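Local coordinates for protein dUTPase (Streptococcus mutans, PDB 3H6X) that probably hydrolyses dUTP to dUMP and diphosphate as a homotrimeric jelly-roll dUTPase, at residues K53-L64 against S81-N91. Numbering follows the deposited sequence.
Sequences KAYMQVGEVLYL and SVGVIDGDYYN
K53 NZ is gripped twice: N91 OD1 accepts its hydrogen bond at 2.7 Å, in the amide plane, and E96 forms a salt bridge. The lysine chain, extended beyond CG, runs past the Y90 ring. That ring is sandwiched: Y55 CB stands over the centre of one face, 3.6 Å from the centroid and 3° off the normal, a CH-pi contact, while N91 CG covers the opposite face. Setting CG anti to the backbone N (chi1 177°) lays the Y90 ring between them, and its hydroxyl is hydrogen-bonded to E8.

Between this aromatic end and the pairing of strands 60-64 and 82-85, water bridges the backbones: one water accepts from M56 N and donates to G87 O, another links E60 O to G87 N. M56 CG, of selenomethionine, packs 3.7 Å from G87 CA.

The two strands run antiparallel at 157°, L62-I85 and L64-G83 being hydrogen-bonded pairs. I85 N meets L62 O at 2.9 Å. On the L62 and L64 face, L64 CG rests 3.9 Å from I85 CG1; on the other, V84 CG2 reaches the Y63 ring edge. Within the jelly-roll beta-barrel of trimeric dUTPases, strand 82-85 borders this chain's four-stranded sheet, strand 118-126 flanks 60-66, and F65 of the second subunit meets Y63.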
loop_
_atom_site.group_PDB
_atom_site.type_symbol
_atom_site.label_atom_id
_atom_site.label_comp_id
_atom_site.label_asym_id
_atom_site.label_seq_id
_atom_site.Cartn_x
_atom_site.Cartn_y
_atom_site.Cartn_z
ATOM N N LYS B 53 -9.146 -13.554 -12.985
ATOM C CA LYS B 53 -8.801 -12.311 -13.669
ATOM C C LYS B 53 -9.879 -11.297 -13.313
ATOM O O LYS B 53 -10.934 -11.669 -12.803
ATOM C CB LYS B 53 -8.760 -12.528 -15.185
ATOM C CG LYS B 53 -10.017 -13.220 -15.732
ATOM C CD LYS B 53 -9.853 -13.597 -17.222
ATOM C CE LYS B 53 -11.109 -14.304 -17.739
ATOM N NZ LYS B 53 -10.901 -14.857 -19.144
ATOM N N ALA B 54 -9.609 -10.013 -13.541
ATOM C CA ALA B 54 -10.567 -8.980 -13.128
ATOM C C ALA B 54 -10.805 -7.988 -14.249
ATOM O O ALA B 54 -9.872 -7.523 -14.849
ATOM C CB ALA B 54 -10.064 -8.239 -11.886
ATOM N N TYR B 55 -12.068 -7.670 -14.500
ATOM C CA TYR B 55 -12.434 -6.653 -15.485
ATOM C C TYR B 55 -12.970 -5.449 -14.722
ATOM O O TYR B 55 -13.414 -5.589 -13.578
ATOM C CB TYR B 55 -13.487 -7.202 -16.475
ATOM C CG TYR B 55 -14.770 -7.643 -15.822
ATOM C CD1 TYR B 55 -15.847 -6.764 -15.692
ATOM C CD2 TYR B 55 -14.907 -8.945 -15.336
ATOM C CE1 TYR B 55 -17.034 -7.169 -15.100
ATOM C CE2 TYR B 55 -16.089 -9.365 -14.721
ATOM C CZ TYR B 55 -17.144 -8.471 -14.611
ATOM O OH TYR B 55 -18.315 -8.887 -13.991
HETATM N N MSE B 56 -12.881 -4.266 -15.325
HETATM C CA MSE B 56 -13.369 -3.055 -14.666
HETATM C C MSE B 56 -13.594 -1.982 -15.723
HETATM O O MSE B 56 -13.376 -2.225 -16.920
HETATM C CB MSE B 56 -12.338 -2.580 -13.631
HETATM C CG MSE B 56 -10.982 -2.331 -14.276
HETATM SE SE MSE B 56 -9.487 -2.440 -13.013
HETATM C CE MSE B 56 -10.414 -3.292 -11.539
ATOM N N GLN B 57 -14.036 -0.806 -15.298
ATOM C CA GLN B 57 -14.330 0.248 -16.269
ATOM C C GLN B 57 -13.103 1.075 -16.548
ATOM O O GLN B 57 -12.108 0.980 -15.832
ATOM C CB GLN B 57 -15.453 1.143 -15.750
ATOM C CG GLN B 57 -16.681 0.329 -15.391
ATOM C CD GLN B 57 -17.927 1.143 -15.347
ATOM O OE1 GLN B 57 -18.358 1.674 -16.373
ATOM N NE2 GLN B 57 -18.552 1.218 -14.162
ATOM N N VAL B 58 -13.156 1.908 -17.578
ATOM C CA VAL B 58 -12.057 2.837 -17.801
ATOM C C VAL B 58 -12.026 3.780 -16.585
ATOM O O VAL B 58 -13.064 4.189 -16.046
ATOM C CB VAL B 58 -12.206 3.678 -19.086
ATOM C CG1 VAL B 58 -12.383 2.810 -20.269
ATOM C CG2 VAL B 58 -13.347 4.523 -19.033
ATOM N N GLY B 59 -10.817 4.105 -16.136
ATOM C CA GLY B 59 -10.648 4.972 -14.985
ATOM C C GLY B 59 -10.742 4.263 -13.655
ATOM O O GLY B 59 -10.847 4.907 -12.606
ATOM N N GLU B 60 -10.737 2.935 -13.706
ATOM C CA GLU B 60 -10.748 2.125 -12.482
ATOM C C GLU B 60 -9.479 1.287 -12.370
ATOM O O GLU B 60 -8.871 0.930 -13.380
ATOM C CB GLU B 60 -12.006 1.254 -12.428
ATOM C CG GLU B 60 -13.273 2.112 -12.314
ATOM C CD GLU B 60 -14.572 1.327 -12.326
ATOM O OE1 GLU B 60 -14.527 0.083 -12.444
ATOM O OE2 GLU B 60 -15.632 1.983 -12.215
ATOM N N VAL B 61 -9.087 1.000 -11.128
ATOM C CA VAL B 61 -7.961 0.125 -10.838
ATOM C C VAL B 61 -8.362 -0.842 -9.733
ATOM O O VAL B 61 -9.221 -0.534 -8.906
ATOM C CB VAL B 61 -6.718 0.960 -10.425
ATOM C CG1 VAL B 61 -7.017 1.753 -9.164
ATOM C CG2 VAL B 61 -5.495 0.069 -10.255
ATOM N N LEU B 62 -7.709 -2.004 -9.709
ATOM C CA LEU B 62 -7.901 -2.982 -8.649
ATOM C C LEU B 62 -6.598 -3.061 -7.871
ATOM O O LEU B 62 -5.552 -3.358 -8.452
ATOM C CB LEU B 62 -8.202 -4.365 -9.244
ATOM C CG LEU B 62 -8.214 -5.528 -8.225
ATOM C CD1 LEU B 62 -9.321 -5.383 -7.207
ATOM C CD2 LEU B 62 -8.354 -6.857 -8.956
ATOM N N TYR B 63 -6.641 -2.791 -6.572
ATOM C CA TYR B 63 -5.447 -2.906 -5.739
ATOM C C TYR B 63 -5.527 -4.196 -4.956
ATOM O O TYR B 63 -6.608 -4.569 -4.486
ATOM C CB TYR B 63 -5.397 -1.774 -4.719
ATOM C CG TYR B 63 -5.092 -0.425 -5.310
ATOM C CD1 TYR B 63 -4.007 -0.256 -6.162
ATOM C CD2 TYR B 63 -5.875 0.676 -5.015
ATOM C CE1 TYR B 63 -3.722 0.989 -6.715
ATOM C CE2 TYR B 63 -5.597 1.919 -5.568
ATOM C CZ TYR B 63 -4.515 2.059 -6.411
ATOM O OH TYR B 63 -4.215 3.287 -6.959
ATOM N N LEU B 64 -4.392 -4.876 -4.822
ATOM C CA LEU B 64 -4.322 -6.074 -3.975
ATOM C C LEU B 64 -3.542 -5.726 -2.728
ATOM O O LEU B 64 -2.415 -5.252 -2.820
ATOM C CB LEU B 64 -3.568 -7.184 -4.700
ATOM C CG LEU B 64 -4.101 -7.594 -6.069
ATOM C CD1 LEU B 64 -3.257 -8.744 -6.612
ATOM C CD2 LEU B 64 -5.576 -7.973 -5.953
ATOM N N SER B 81 4.149 -4.914 -1.681
ATOM C CA SER B 81 3.297 -4.108 -0.801
ATOM C C SER B 81 1.847 -3.964 -1.235
ATOM O O SER B 81 0.933 -4.184 -0.436
ATOM C CB SER B 81 3.902 -2.729 -0.534
ATOM O OG SER B 81 5.163 -2.851 0.102
ATOM N N VAL B 82 1.668 -3.561 -2.487
ATOM C CA VAL B 82 0.354 -3.408 -3.088
ATOM C C VAL B 82 0.438 -3.874 -4.522
ATOM O O VAL B 82 1.308 -3.433 -5.282
ATOM C CB VAL B 82 -0.081 -1.942 -3.131
ATOM C CG1 VAL B 82 -1.465 -1.832 -3.768
ATOM C CG2 VAL B 82 -0.102 -1.345 -1.713
ATOM N N GLY B 83 -0.448 -4.785 -4.892
ATOM C CA GLY B 83 -0.506 -5.230 -6.275
ATOM C C GLY B 83 -1.393 -4.250 -7.026
ATOM O O GLY B 83 -2.494 -3.921 -6.566
ATOM N N VAL B 84 -0.923 -3.768 -8.172
ATOM C CA VAL B 84 -1.681 -2.781 -8.944
ATOM C C VAL B 84 -2.131 -3.463 -10.235
ATOM O O VAL B 84 -1.338 -3.671 -11.165
ATOM C CB VAL B 84 -0.849 -1.529 -9.267
ATOM C CG1 VAL B 84 -1.664 -0.543 -10.105
ATOM C CG2 VAL B 84 -0.379 -0.862 -7.987
ATOM N N ILE B 85 -3.407 -3.826 -10.271
ATOM C CA ILE B 85 -3.958 -4.583 -11.381
ATOM C C ILE B 85 -4.715 -3.629 -12.304
ATOM O O ILE B 85 -5.772 -3.103 -11.948
ATOM C CB ILE B 85 -4.911 -5.673 -10.896
ATOM C CG1 ILE B 85 -4.226 -6.582 -9.856
ATOM C CG2 ILE B 85 -5.425 -6.483 -12.101
ATOM C CD1 ILE B 85 -2.905 -7.188 -10.361
ATOM N N ASP B 86 -4.140 -3.402 -13.485
ATOM C CA ASP B 86 -4.681 -2.451 -14.456
ATOM C C ASP B 86 -5.864 -3.073 -15.225
ATOM O O ASP B 86 -5.937 -4.278 -15.402
ATOM C CB ASP B 86 -3.594 -2.053 -15.449
ATOM C CG ASP B 86 -2.371 -1.457 -14.771
ATOM O OD1 ASP B 86 -2.520 -0.522 -13.965
ATOM O OD2 ASP B 86 -1.253 -1.904 -15.094
ATOM N N GLY B 87 -6.752 -2.223 -15.735
ATOM C CA GLY B 87 -7.951 -2.682 -16.416
ATOM C C GLY B 87 -7.657 -3.442 -17.696
ATOM O O GLY B 87 -8.468 -4.235 -18.151
ATOM N N ASP B 88 -6.508 -3.178 -18.296
ATOM C CA ASP B 88 -6.172 -3.863 -19.540
ATOM C C ASP B 88 -5.349 -5.126 -19.340
ATOM O O ASP B 88 -4.913 -5.726 -20.302
ATOM C CB ASP B 88 -5.553 -2.912 -20.586
ATOM C CG ASP B 88 -4.442 -2.039 -20.017
ATOM O OD1 ASP B 88 -3.984 -2.277 -18.881
ATOM O OD2 ASP B 88 -4.020 -1.102 -20.733
ATOM N N TYR B 89 -5.132 -5.520 -18.090
ATOM C CA TYR B 89 -4.429 -6.771 -17.817
ATOM C C TYR B 89 -5.364 -7.939 -18.162
ATOM O O TYR B 89 -4.945 -8.948 -18.718
ATOM C CB TYR B 89 -3.998 -6.786 -16.344
ATOM C CG TYR B 89 -3.114 -7.952 -15.939
ATOM C CD1 TYR B 89 -1.875 -8.166 -16.537
ATOM C CD2 TYR B 89 -3.507 -8.794 -14.919
ATOM C CE1 TYR B 89 -1.062 -9.249 -16.132
ATOM C CE2 TYR B 89 -2.731 -9.858 -14.517
ATOM C CZ TYR B 89 -1.520 -10.079 -15.118
ATOM O OH TYR B 89 -0.768 -11.152 -14.675
ATOM N N TYR B 90 -6.651 -7.760 -17.862
ATOM C CA TYR B 90 -7.715 -8.721 -18.172
ATOM C C TYR B 90 -7.640 -9.240 -19.597
ATOM O O TYR B 90 -7.619 -8.457 -20.546
ATOM C CB TYR B 90 -9.054 -8.012 -17.950
ATOM C CG TYR B 90 -10.314 -8.779 -18.263
ATOM C CD1 TYR B 90 -10.744 -9.824 -17.441
ATOM C CD2 TYR B 90 -11.112 -8.419 -19.355
ATOM C CE1 TYR B 90 -11.936 -10.506 -17.720
ATOM C CE2 TYR B 90 -12.295 -9.086 -19.626
ATOM C CZ TYR B 90 -12.703 -10.126 -18.817
ATOM O OH TYR B 90 -13.894 -10.782 -19.092
ATOM N N ASN B 91 -7.622 -10.566 -19.729
ATOM C CA ASN B 91 -7.643 -11.220 -21.039
ATOM C C ASN B 91 -6.446 -10.918 -21.950
ATOM O O ASN B 91 -6.545 -11.084 -23.172
ATOM C CB ASN B 91 -8.959 -10.935 -21.771
ATOM C CG ASN B 91 -10.089 -11.828 -21.308
ATOM O OD1 ASN B 91 -9.859 -12.851 -20.662
ATOM N ND2 ASN B 91 -11.330 -11.454 -21.655
HETATM O O HOH W 1 -7.207 -6.710 -15.179
HETATM O O HOH W 2 -11.267 -4.474 -17.819
HETATM O O HOH W 3 -6.397 0.419 -14.601
#